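Divalent-cation tolerance protein CutA (Pyrococcus horikoshii, PDB 1UKU) binds copper at the interface between two of its trimers and is involved in resistance toward heavy metals. Local coordinates at residues A[22-30]-A[92-101]. Sequence-based numbering, arbitrary orientation.
Sequences LKERLIACA and YLKWLIEETK
Arg25 and Thr100 come together where the turn after helix 11-23 meets the C-terminal end of helix 90-99, their CA atoms 4.8 Å apart. Arg25 has positive phi and ends its helix in a Schellman motif. Arg25 O accepts a hydrogen bond from Lys101 N (2.9 Å). Farther along, Ala28 approaches Leu96.

The Arg25 side chain bends at chi2 (-87°) and brings its guanidinium to the end of helix 90-99. NH1 makes two bonds to one residue, both close to the guanidinium plane. Arg25 NH1 forms a salt bridge with Glu99 OE2 at 2.7 Å, nearly straight at 168°, on the anti lone pair of that oxygen. Arg25 NH1 also bonds to the backbone Glu99 O at 2.8 Å. Guanidinium and carboxylate are nearly coplanar. Water 2 also lies between Glu99 O and Ile27 O.

Ala28 CB packs on Leu96 CG at 3.8 Å and near Trp95 CZ3. Thr100 CG2 covers the backbone at Ile27 and Ala28, while its OG1 bonds back to Leu96 O. Cys29 SG lies 3.2 Å from Tyr92 OH. Nearer the chain end, Lys101 CD lies alongside Leu26 CD2 (3.6 Å). Lys101 NZ forms a salt bridge with Glu64 and reaches Glu24 O through water 1.

Trp40 of a second subunit makes a cation-pi contact with Arg25, and Cys29 and Ala30 join a strand of that subunit in an antiparallel sheet. The contact thus ties the C-terminal helix to the turn leading into strand 29-41, beside the interface with a second subunit of the trimer and away from the copper site. The paired bonds of NH1 fix the guanidinium's rotation, and its positive charge probably offsets both the Glu99 carboxylate and the negative end of the helix dipole.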
loop_
_atom_site.group_PDB
_atom_site.type_symbol
_atom_site.label_atom_id
_atom_site.label_comp_id
_atom_site.label_asym_id
_atom_site.label_seq_id
_atom_site.Cartn_x
_atom_site.Cartn_y
_atom_site.Cartn_z
ATOM N N LEU A 22 12.263 2.138 15.693
ATOM C CA LEU A 22 11.400 1.952 16.861
ATOM C C LEU A 22 12.143 2.375 18.133
ATOM O O LEU A 22 11.595 3.092 18.963
ATOM C CB LEU A 22 10.903 0.505 16.975
ATOM C CG LEU A 22 9.796 0.153 15.969
ATOM C CD1 LEU A 22 9.674 -1.352 15.811
ATOM C CD2 LEU A 22 8.462 0.731 16.387
ATOM N N LYS A 23 13.383 1.941 18.271
ATOM C CA LYS A 23 14.177 2.300 19.462
ATOM C C LYS A 23 14.328 3.810 19.598
ATOM O O LYS A 23 14.331 4.338 20.720
ATOM C CB LYS A 23 15.539 1.632 19.425
ATOM C CG LYS A 23 15.429 0.115 19.712
ATOM C CD LYS A 23 16.761 -0.578 19.902
ATOM C CE LYS A 23 17.813 -0.187 18.888
ATOM N NZ LYS A 23 18.932 -1.176 18.867
ATOM N N GLU A 24 14.453 4.514 18.466
ATOM C CA GLU A 24 14.592 5.957 18.417
ATOM C C GLU A 24 13.268 6.665 18.483
ATOM O O GLU A 24 13.223 7.891 18.439
ATOM C CB GLU A 24 15.402 6.362 17.187
ATOM C CG GLU A 24 16.838 5.924 17.342
ATOM C CD GLU A 24 17.718 6.247 16.169
ATOM O OE1 GLU A 24 18.815 5.657 16.092
ATOM O OE2 GLU A 24 17.320 7.088 15.345
ATOM N N ARG A 25 12.186 5.882 18.562
ATOM C CA ARG A 25 10.826 6.356 18.759
ATOM C C ARG A 25 10.357 7.262 17.595
ATOM O O ARG A 25 9.499 8.117 17.717
ATOM C CB ARG A 25 10.704 6.928 20.184
ATOM C CG ARG A 25 10.775 5.787 21.251
ATOM C CD ARG A 25 9.458 5.198 21.526
ATOM N NE ARG A 25 9.417 4.127 22.531
ATOM C CZ ARG A 25 8.301 3.498 22.895
ATOM N NH1 ARG A 25 7.161 3.797 22.315
ATOM N NH2 ARG A 25 8.314 2.523 23.810
ATOM N N LEU A 26 10.891 6.962 16.405
ATOM C CA LEU A 26 10.570 7.727 15.210
ATOM C C LEU A 26 9.371 7.191 14.447
ATOM O O LEU A 26 8.835 7.904 13.605
ATOM C CB LEU A 26 11.764 7.850 14.269
ATOM C CG LEU A 26 12.866 8.735 14.844
ATOM C CD1 LEU A 26 14.109 8.627 13.975
ATOM C CD2 LEU A 26 12.401 10.179 14.940
ATOM N N ILE A 27 9.025 5.938 14.721
ATOM C CA ILE A 27 7.838 5.279 14.157
ATOM C C ILE A 27 7.128 4.549 15.267
ATOM O O ILE A 27 7.767 4.139 16.219
ATOM C CB ILE A 27 8.171 4.303 12.977
ATOM C CG1 ILE A 27 8.973 3.082 13.422
ATOM C CG2 ILE A 27 8.873 5.060 11.862
ATOM C CD1 ILE A 27 9.249 2.099 12.278
ATOM N N ALA A 28 5.816 4.372 15.106
ATOM C CA ALA A 28 5.045 3.561 16.038
ATOM C C ALA A 28 4.978 2.097 15.639
ATOM O O ALA A 28 4.811 1.224 16.486
ATOM C CB ALA A 28 3.646 4.096 16.177
ATOM N N CYS A 29 5.062 1.835 14.342
ATOM C CA CYS A 29 5.014 0.461 13.880
ATOM C C CYS A 29 5.422 0.369 12.437
ATOM O O CYS A 29 5.482 1.360 11.709
ATOM C CB CYS A 29 3.639 -0.093 14.083
ATOM S SG CYS A 29 2.502 0.729 13.115
ATOM N N ALA A 30 5.777 -0.853 12.051
ATOM C CA ALA A 30 6.178 -1.215 10.704
ATOM C C ALA A 30 5.475 -2.513 10.286
ATOM O O ALA A 30 5.252 -3.384 11.114
ATOM C CB ALA A 30 7.636 -1.358 10.628
ATOM N N TYR A 92 -6.495 4.428 17.709
ATOM C CA TYR A 92 -5.227 4.095 17.107
ATOM C C TYR A 92 -4.301 5.315 17.045
ATOM O O TYR A 92 -3.108 5.225 17.343
ATOM C CB TYR A 92 -5.418 3.499 15.714
ATOM C CG TYR A 92 -4.111 3.061 15.127
ATOM C CD1 TYR A 92 -3.556 1.856 15.482
ATOM C CD2 TYR A 92 -3.400 3.886 14.266
ATOM C CE1 TYR A 92 -2.335 1.459 14.953
ATOM C CE2 TYR A 92 -2.185 3.508 13.762
ATOM C CZ TYR A 92 -1.681 2.289 14.086
ATOM O OH TYR A 92 -0.450 1.905 13.573
ATOM N N LEU A 93 -4.848 6.450 16.625
ATOM C CA LEU A 93 -4.059 7.657 16.543
ATOM C C LEU A 93 -3.472 8.010 17.904
ATOM O O LEU A 93 -2.311 8.348 18.005
ATOM C CB LEU A 93 -4.888 8.808 15.993
ATOM C CG LEU A 93 -4.138 10.111 15.776
ATOM C CD1 LEU A 93 -2.962 9.950 14.804
ATOM C CD2 LEU A 93 -5.177 11.086 15.263
ATOM N N LYS A 94 -4.265 7.876 18.958
ATOM C CA LYS A 94 -3.778 8.176 20.313
ATOM C C LYS A 94 -2.620 7.266 20.709
ATOM O O LYS A 94 -1.624 7.719 21.271
ATOM C CB LYS A 94 -4.912 8.065 21.325
ATOM C CG LYS A 94 -4.522 8.459 22.730
ATOM C CD LYS A 94 -3.998 9.892 22.758
ATOM C CE LYS A 94 -4.000 10.479 24.164
ATOM N NZ LYS A 94 -5.296 11.145 24.451
ATOM N N TRP A 95 -2.750 5.988 20.386
ATOM C CA TRP A 95 -1.698 5.026 20.644
ATOM C C TRP A 95 -0.430 5.393 19.867
ATOM O O TRP A 95 0.644 5.393 20.398
ATOM C CB TRP A 95 -2.178 3.614 20.253
ATOM C CG TRP A 95 -1.096 2.584 20.339
ATOM C CD1 TRP A 95 -0.650 1.948 21.463
ATOM C CD2 TRP A 95 -0.301 2.090 19.263
ATOM N NE1 TRP A 95 0.381 1.090 21.154
ATOM C CE2 TRP A 95 0.602 1.144 19.802
ATOM C CE3 TRP A 95 -0.258 2.340 17.891
ATOM C CZ2 TRP A 95 1.529 0.481 19.013
ATOM C CZ3 TRP A 95 0.666 1.658 17.118
ATOM C CH2 TRP A 95 1.539 0.765 17.673
ATOM N N LEU A 96 -0.578 5.723 18.594
ATOM C CA LEU A 96 0.581 6.065 17.791
ATOM C C LEU A 96 1.312 7.293 18.342
ATOM O O LEU A 96 2.545 7.341 18.356
ATOM C CB LEU A 96 0.125 6.280 16.341
ATOM C CG LEU A 96 1.140 6.829 15.337
ATOM C CD1 LEU A 96 0.844 6.227 13.976
ATOM C CD2 LEU A 96 1.147 8.343 15.265
ATOM N N ILE A 97 0.550 8.301 18.787
ATOM C CA ILE A 97 1.162 9.491 19.392
ATOM C C ILE A 97 1.881 9.116 20.703
ATOM O O ILE A 97 3.004 9.547 20.972
ATOM C CB ILE A 97 0.082 10.557 19.625
ATOM C CG1 ILE A 97 -0.410 11.106 18.288
ATOM C CG2 ILE A 97 0.613 11.703 20.517
ATOM C CD1 ILE A 97 -1.687 11.932 18.387
ATOM N N GLU A 98 1.244 8.275 21.492
ATOM C CA GLU A 98 1.836 7.841 22.766
ATOM C C GLU A 98 3.152 7.130 22.543
ATOM O O GLU A 98 4.083 7.279 23.336
ATOM C CB GLU A 98 0.872 6.960 23.539
ATOM C CG GLU A 98 -0.257 7.773 24.127
ATOM C CD GLU A 98 -1.405 6.943 24.650
ATOM O OE1 GLU A 98 -2.344 7.567 25.198
ATOM O OE2 GLU A 98 -1.374 5.693 24.531
ATOM N N GLU A 99 3.238 6.357 21.458
ATOM C CA GLU A 99 4.406 5.505 21.212
ATOM C C GLU A 99 5.537 6.188 20.458
ATOM O O GLU A 99 6.600 5.605 20.286
ATOM C CB GLU A 99 3.969 4.247 20.452
ATOM C CG GLU A 99 3.004 3.340 21.221
ATOM C CD GLU A 99 3.565 2.675 22.495
ATOM O OE1 GLU A 99 2.746 1.987 23.146
ATOM O OE2 GLU A 99 4.756 2.812 22.906
ATOM N N THR A 100 5.349 7.426 20.029
ATOM C CA THR A 100 6.396 8.118 19.290
ATOM C C THR A 100 7.005 9.241 20.144
ATOM O O THR A 100 6.369 9.728 21.088
ATOM C CB THR A 100 5.874 8.640 17.948
ATOM O OG1 THR A 100 4.583 9.252 18.082
ATOM C CG2 THR A 100 5.675 7.446 16.984
ATOM N N LYS A 101 8.202 9.659 19.779
ATOM C CA LYS A 101 9.031 10.509 20.619
ATOM C C LYS A 101 8.430 11.893 20.775
ATOM O O LYS A 101 7.701 12.386 19.910
ATOM C CB LYS A 101 10.460 10.591 20.093
ATOM C CG LYS A 101 10.596 11.389 18.822
ATOM C CD LYS A 101 12.047 11.424 18.314
ATOM C CE LYS A 101 12.910 12.440 19.032
ATOM N NZ LYS A 101 14.334 12.460 18.523
HETATM O O HOH W 1 15.236 9.712 18.499
HETATM O O HOH W 2 8.279 4.151 18.725
#